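Long-range contacts in bacilliredoxin BrxA (Bacillus subtilis, PDB 3FHK), which removes bacillithiol from S-bacillithiolated proteins as a dithiol bacilliredoxin and has protein disulfide isomerase activity: residues G46-V51 / N80-F85; R64-Q69 / E134-L139. The protein carries 2 engineered substitutions. All blocks are in the same frame, centred on the assembly; numbering follows the deposited sequence.

Contact 1 of 2, residues G46-V51 / N80-F85; sequences GTTLVV and NTVTVF
Asn-80 grips strand 47-51 with both its backbone and its amide. Asn-80 N donates to Thr-47 O at 2.9 Å, in the carbonyl plane. Asn-80 ND2 reaches Thr-48 OG1 at 3.0 Å, and the hydroxyl lies in the plane of the amide. The N-H points well at it (160°). Backbone bonds continue the parallel pairing: Leu-49 N to Asn-80 O, Val-82 N to Leu-49 O at 3.0 Å, and Val-51 N to Val-82 O. At the far end Val-51 O accepts twice, from Val-84 N at 3.1 Å and from Thr-83 OG1 at 2.8 Å. The Thr-83 hydroxyl is trans to its own N (chi1 174°), which turns it to this carbonyl. On the face of Thr-48 and Asn-80, Val-50 CG2 meets Val-82 CG2 at 3.8 Å. Phe-40 of helix 34-43 packs on this face. Glu-45 O takes a second bond from Asn-80 ND2, which helps fix the amide. With an alanine in place of Asn-80, Thr-48 OG1 and Glu-45 O would probably both lose their amide donor. The two strands belong to a beta-alpha-beta unit of the thioredoxin-like fold. Side-chain hydrogen bonds thus reinforce the backbone pairing at both ends of a largely buried contact.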
loop_
_atom_site.group_PDB
_atom_site.type_symbol
_atom_site.label_atom_id
_atom_site.label_comp_id
_atom_site.label_asym_id
_atom_site.label_seq_id
_atom_site.Cartn_x
_atom_site.Cartn_y
_atom_site.Cartn_z
ATOM N N GLY A 46 -2.239 -42.746 -18.613
ATOM C CA GLY A 46 -3.613 -42.900 -18.188
ATOM C C GLY A 46 -4.306 -41.554 -18.157
ATOM O O GLY A 46 -3.956 -40.655 -18.925
ATOM N N THR A 47 -5.281 -41.403 -17.266
ATOM C CA THR A 47 -6.054 -40.169 -17.238
ATOM C C THR A 47 -5.546 -39.164 -16.220
ATOM O O THR A 47 -5.030 -39.524 -15.157
ATOM C CB THR A 47 -7.558 -40.420 -17.041
ATOM O OG1 THR A 47 -7.785 -41.135 -15.813
ATOM C CG2 THR A 47 -8.106 -41.223 -18.228
ATOM N N THR A 48 -5.698 -37.891 -16.571
ATOM C CA THR A 48 -5.295 -36.801 -15.712
ATOM C C THR A 48 -6.347 -35.706 -15.676
ATOM O O THR A 48 -6.880 -35.317 -16.710
ATOM C CB THR A 48 -3.967 -36.187 -16.163
ATOM O OG1 THR A 48 -2.906 -37.122 -15.929
ATOM C CG2 THR A 48 -3.685 -34.896 -15.379
ATOM N N LEU A 49 -6.657 -35.240 -14.469
ATOM C CA LEU A 49 -7.417 -34.011 -14.296
ATOM C C LEU A 49 -6.441 -32.878 -14.034
ATOM O O LEU A 49 -5.687 -32.902 -13.064
ATOM C CB LEU A 49 -8.420 -34.111 -13.145
ATOM C CG LEU A 49 -9.207 -32.815 -12.932
ATOM C CD1 LEU A 49 -10.027 -32.523 -14.166
ATOM C CD2 LEU A 49 -10.104 -32.870 -11.677
ATOM N N VAL A 50 -6.445 -31.904 -14.927
ATOM C CA VAL A 50 -5.636 -30.718 -14.771
ATOM C C VAL A 50 -6.583 -29.614 -14.343
ATOM O O VAL A 50 -7.644 -29.405 -14.949
ATOM C CB VAL A 50 -4.942 -30.331 -16.106
ATOM C CG1 VAL A 50 -4.199 -29.003 -15.972
ATOM C CG2 VAL A 50 -3.986 -31.457 -16.573
ATOM N N VAL A 51 -6.221 -28.919 -13.277
ATOM C CA VAL A 51 -6.983 -27.752 -12.869
ATOM C C VAL A 51 -6.132 -26.516 -13.068
ATOM O O VAL A 51 -5.023 -26.408 -12.540
ATOM C CB VAL A 51 -7.434 -27.831 -11.403
ATOM C CG1 VAL A 51 -8.138 -26.533 -10.994
ATOM C CG2 VAL A 51 -8.344 -29.035 -11.201
ATOM N N ASN A 80 -4.316 -39.411 -12.383
ATOM C CA ASN A 80 -3.499 -38.295 -11.900
ATOM C C ASN A 80 -4.308 -37.014 -11.742
ATOM O O ASN A 80 -5.320 -36.807 -12.422
ATOM C CB ASN A 80 -2.326 -38.021 -12.844
ATOM C CG ASN A 80 -1.663 -39.293 -13.333
ATOM O OD1 ASN A 80 -1.130 -40.062 -12.540
ATOM N ND2 ASN A 80 -1.689 -39.518 -14.647
ATOM N N THR A 81 -3.836 -36.154 -10.847
ATOM C CA THR A 81 -4.436 -34.850 -10.610
ATOM C C THR A 81 -3.317 -33.843 -10.427
ATOM O O THR A 81 -2.386 -34.056 -9.646
ATOM C CB THR A 81 -5.262 -34.841 -9.320
ATOM O OG1 THR A 81 -4.460 -35.366 -8.263
ATOM C CG2 THR A 81 -6.519 -35.686 -9.466
ATOM N N VAL A 82 -3.390 -32.744 -11.157
ATOM C CA VAL A 82 -2.323 -31.760 -11.093
ATOM C C VAL A 82 -2.911 -30.386 -11.340
ATOM O O VAL A 82 -4.033 -30.242 -11.828
ATOM C CB VAL A 82 -1.208 -32.042 -12.124
ATOM C CG1 VAL A 82 -0.756 -33.491 -12.041
ATOM C CG2 VAL A 82 -1.676 -31.706 -13.519
ATOM N N THR A 83 -2.163 -29.366 -10.978
ATOM C CA THR A 83 -2.680 -28.033 -11.145
ATOM C C THR A 83 -1.577 -27.063 -11.494
ATOM O O THR A 83 -0.415 -27.250 -11.124
ATOM C CB THR A 83 -3.450 -27.556 -9.882
ATOM O OG1 THR A 83 -3.828 -26.190 -10.049
ATOM C CG2 THR A 83 -2.597 -27.710 -8.623
ATOM N N VAL A 84 -1.961 -26.046 -12.248
ATOM C CA VAL A 84 -1.115 -24.904 -12.496
ATOM C C VAL A 84 -1.924 -23.702 -12.057
ATOM O O VAL A 84 -3.150 -23.695 -12.185
ATOM C CB VAL A 84 -0.751 -24.783 -13.983
ATOM C CG1 VAL A 84 0.313 -25.819 -14.361
ATOM C CG2 VAL A 84 -2.000 -24.951 -14.837
ATOM N N PHE A 85 -1.241 -22.693 -11.529
ATOM C CA PHE A 85 -1.905 -21.534 -10.963
ATOM C C PHE A 85 -1.784 -20.326 -11.874
ATOM O O PHE A 85 -0.770 -19.630 -11.867
ATOM C CB PHE A 85 -1.328 -21.198 -9.588
ATOM C CG PHE A 85 -2.306 -20.508 -8.685
ATOM C CD1 PHE A 85 -2.904 -19.328 -9.074
ATOM C CD2 PHE A 85 -2.644 -21.047 -7.454
ATOM C CE1 PHE A 85 -3.812 -18.685 -8.254
ATOM C CE2 PHE A 85 -3.557 -20.409 -6.638
ATOM C CZ PHE A 85 -4.143 -19.225 -7.043
#

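Contact 2 of 2, residues R64-Q69 / E134-L139; sequences RPAATQ and EIMKNL
Met-136 is extended at chi2 (180°), which carries SD out to Gln-69, and the bend at chi3 (-52°) then turns CE toward Gln-69 NE2. Met-136 SD is 3.6 Å from Gln-69 CB, and Met-136 CE is 3.7 Å from Gln-69 NE2. The two side chains cross at a slant. Nearer the backbone, Met-136 CG sits 3.4 Å from Ala-66 O. Leu-139 has CG trans to its carbonyl carbon, and Leu-139 CD1 comes to 3.6 Å from Ala-66 O. Leu-139 CD1 also lies 3.7 Å from Ala-67 CA. Ile-135 CG2 is 4.0 Å from Ala-66 CB. Ala-66 points at the other helix. Its small methyl is consistent with the close approach of these larger side chains, with the axes of the two short segments 9.0 Å apart and crossing at -40°. Ile-135 also touches Leu-62, and Met-136 and Leu-139 touch Ala-70. Met-132, at the start of helix 132-146, also touches Ala-66 and Gln-69. Helix 57-73 begins within the CXC active site motif, and Ile-135 is about 8 Å from Cys-58, side chain to side chain. No hydrogen bond joins segments 64-69 and 134-139. Without a directional bond, their fit depends on the shapes of Ala-66, Ile-135, Met-136 and Leu-139.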
loop_
_atom_site.group_PDB
_atom_site.type_symbol
_atom_site.label_atom_id
_atom_site.label_comp_id
_atom_site.label_asym_id
_atom_site.label_seq_id
_atom_site.Cartn_x
_atom_site.Cartn_y
_atom_site.Cartn_z
ATOM N N ARG A 64 -12.395 -25.042 -7.606
ATOM C CA ARG A 64 -11.624 -25.851 -6.657
ATOM C C ARG A 64 -12.502 -26.858 -5.901
ATOM O O ARG A 64 -12.188 -28.047 -5.853
ATOM C CB ARG A 64 -10.813 -24.974 -5.690
ATOM C CG ARG A 64 -9.665 -24.234 -6.376
ATOM C CD ARG A 64 -8.606 -23.748 -5.384
ATOM N NE ARG A 64 -9.159 -22.750 -4.473
ATOM C CZ ARG A 64 -9.149 -21.440 -4.698
ATOM N NH1 ARG A 64 -8.595 -20.965 -5.801
ATOM N NH2 ARG A 64 -9.689 -20.604 -3.818
ATOM N N PRO A 65 -13.623 -26.386 -5.334
ATOM C CA PRO A 65 -14.470 -27.315 -4.573
ATOM C C PRO A 65 -15.008 -28.434 -5.471
ATOM O O PRO A 65 -15.051 -29.597 -5.054
ATOM C CB PRO A 65 -15.620 -26.429 -4.074
ATOM C CG PRO A 65 -15.118 -25.011 -4.185
ATOM C CD PRO A 65 -14.090 -24.990 -5.267
ATOM N N ALA A 66 -15.407 -28.085 -6.692
ATOM C CA ALA A 66 -15.984 -29.073 -7.612
ATOM C C ALA A 66 -14.960 -30.121 -8.010
ATOM O O ALA A 66 -15.264 -31.307 -8.055
ATOM C CB ALA A 66 -16.549 -28.397 -8.844
ATOM N N ALA A 67 -13.744 -29.667 -8.288
ATOM C CA ALA A 67 -12.676 -30.545 -8.735
ATOM C C ALA A 67 -12.301 -31.554 -7.655
ATOM O O ALA A 67 -12.143 -32.742 -7.934
ATOM C CB ALA A 67 -11.458 -29.727 -9.125
ATOM N N THR A 68 -12.135 -31.077 -6.428
ATOM C CA THR A 68 -11.676 -31.948 -5.349
ATOM C C THR A 68 -12.768 -32.920 -4.897
ATOM O O THR A 68 -12.480 -34.055 -4.526
ATOM C CB THR A 68 -11.114 -31.141 -4.145
ATOM O OG1 THR A 68 -12.153 -30.354 -3.550
ATOM C CG2 THR A 68 -9.983 -30.225 -4.611
ATOM N N GLN A 69 -14.019 -32.468 -4.950
ATOM C CA GLN A 69 -15.146 -33.302 -4.558
ATOM C C GLN A 69 -15.479 -34.349 -5.617
ATOM O O GLN A 69 -15.771 -35.501 -5.283
ATOM C CB GLN A 69 -16.370 -32.443 -4.215
ATOM C CG GLN A 69 -16.227 -31.691 -2.886
ATOM C CD GLN A 69 -17.225 -30.552 -2.717
ATOM O OE1 GLN A 69 -16.890 -29.497 -2.175
ATOM N NE2 GLN A 69 -18.454 -30.761 -3.177
ATOM N N GLU A 134 -24.035 -28.631 -11.054
ATOM C CA GLU A 134 -23.863 -28.676 -12.502
ATOM C C GLU A 134 -22.424 -29.017 -12.851
ATOM O O GLU A 134 -22.159 -29.847 -13.713
ATOM C CB GLU A 134 -24.235 -27.333 -13.149
ATOM C CG GLU A 134 -25.701 -26.900 -12.999
ATOM C CD GLU A 134 -25.968 -25.500 -13.563
ATOM O OE1 GLU A 134 -25.155 -25.004 -14.375
ATOM O OE2 GLU A 134 -26.997 -24.895 -13.200
ATOM N N ILE A 135 -21.488 -28.367 -12.178
ATOM C CA ILE A 135 -20.086 -28.517 -12.539
ATOM C C ILE A 135 -19.546 -29.890 -12.166
ATOM O O ILE A 135 -18.793 -30.484 -12.924
ATOM C CB ILE A 135 -19.224 -27.399 -11.927
ATOM C CG1 ILE A 135 -19.902 -26.048 -12.169
ATOM C CG2 ILE A 135 -17.818 -27.409 -12.522
ATOM C CD1 ILE A 135 -19.018 -24.861 -11.895
ATOM N N MET A 136 -19.933 -30.397 -11.001
ATOM C CA MET A 136 -19.493 -31.721 -10.591
ATOM C C MET A 136 -20.083 -32.806 -11.497
ATOM O O MET A 136 -19.407 -33.782 -11.831
ATOM C CB MET A 136 -19.835 -31.978 -9.124
ATOM C CG MET A 136 -18.620 -32.015 -8.210
ATOM S SD MET A 136 -19.120 -32.328 -6.522
ATOM C CE MET A 136 -20.361 -31.053 -6.387
ATOM N N LYS A 137 -21.340 -32.620 -11.899
ATOM C CA LYS A 137 -21.992 -33.520 -12.842
ATOM C C LYS A 137 -21.243 -33.491 -14.171
ATOM O O LYS A 137 -21.146 -34.500 -14.868
ATOM C CB LYS A 137 -23.453 -33.109 -13.043
ATOM C CG LYS A 137 -24.258 -34.049 -13.939
ATOM N N ASN A 138 -20.717 -32.319 -14.511
ATOM C CA ASN A 138 -19.903 -32.157 -15.702
ATOM C C ASN A 138 -18.652 -33.019 -15.589
ATOM O O ASN A 138 -18.367 -33.831 -16.461
ATOM C CB ASN A 138 -19.531 -30.679 -15.873
ATOM C CG ASN A 138 -18.807 -30.396 -17.181
ATOM O OD1 ASN A 138 -18.191 -31.281 -17.773
ATOM N ND2 ASN A 138 -18.869 -29.144 -17.629
ATOM N N LEU A 139 -17.910 -32.834 -14.502
ATOM C CA LEU A 139 -16.686 -33.592 -14.259
ATOM C C LEU A 139 -16.940 -35.094 -14.202
ATOM O O LEU A 139 -16.248 -35.871 -14.854
ATOM C CB LEU A 139 -16.037 -33.149 -12.946
ATOM C CG LEU A 139 -15.147 -31.915 -13.011
ATOM C CD1 LEU A 139 -14.807 -31.405 -11.623
ATOM C CD2 LEU A 139 -13.882 -32.239 -13.786
#

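In the fold
The centres of contacts 1 and 2 lie about 13 Å apart. Along the chain the order is 46-51, 64-69, 80-85, 134-139, so the contacts interlock. Helix 57-73 connects the two strands of contact 1 and carries one side of contact 2. Strand 47-53 runs inside the mixed sheet, between strands 80-85 and 109-114. The contacts also touch directly: Val-51 CG2 packs on Ala-67 CB at 3.8 Å, and Leu-49 CD1 on Leu-139 CD2 at 3.9 Å. One face of the sheet is thereby joined to helices 57-73 and 132-146. The nucleophiles Cys-56 and Cys-58 lie where strand 47-53 passes into helix 57-73, so both contacts involve the elements that carry the redox motif.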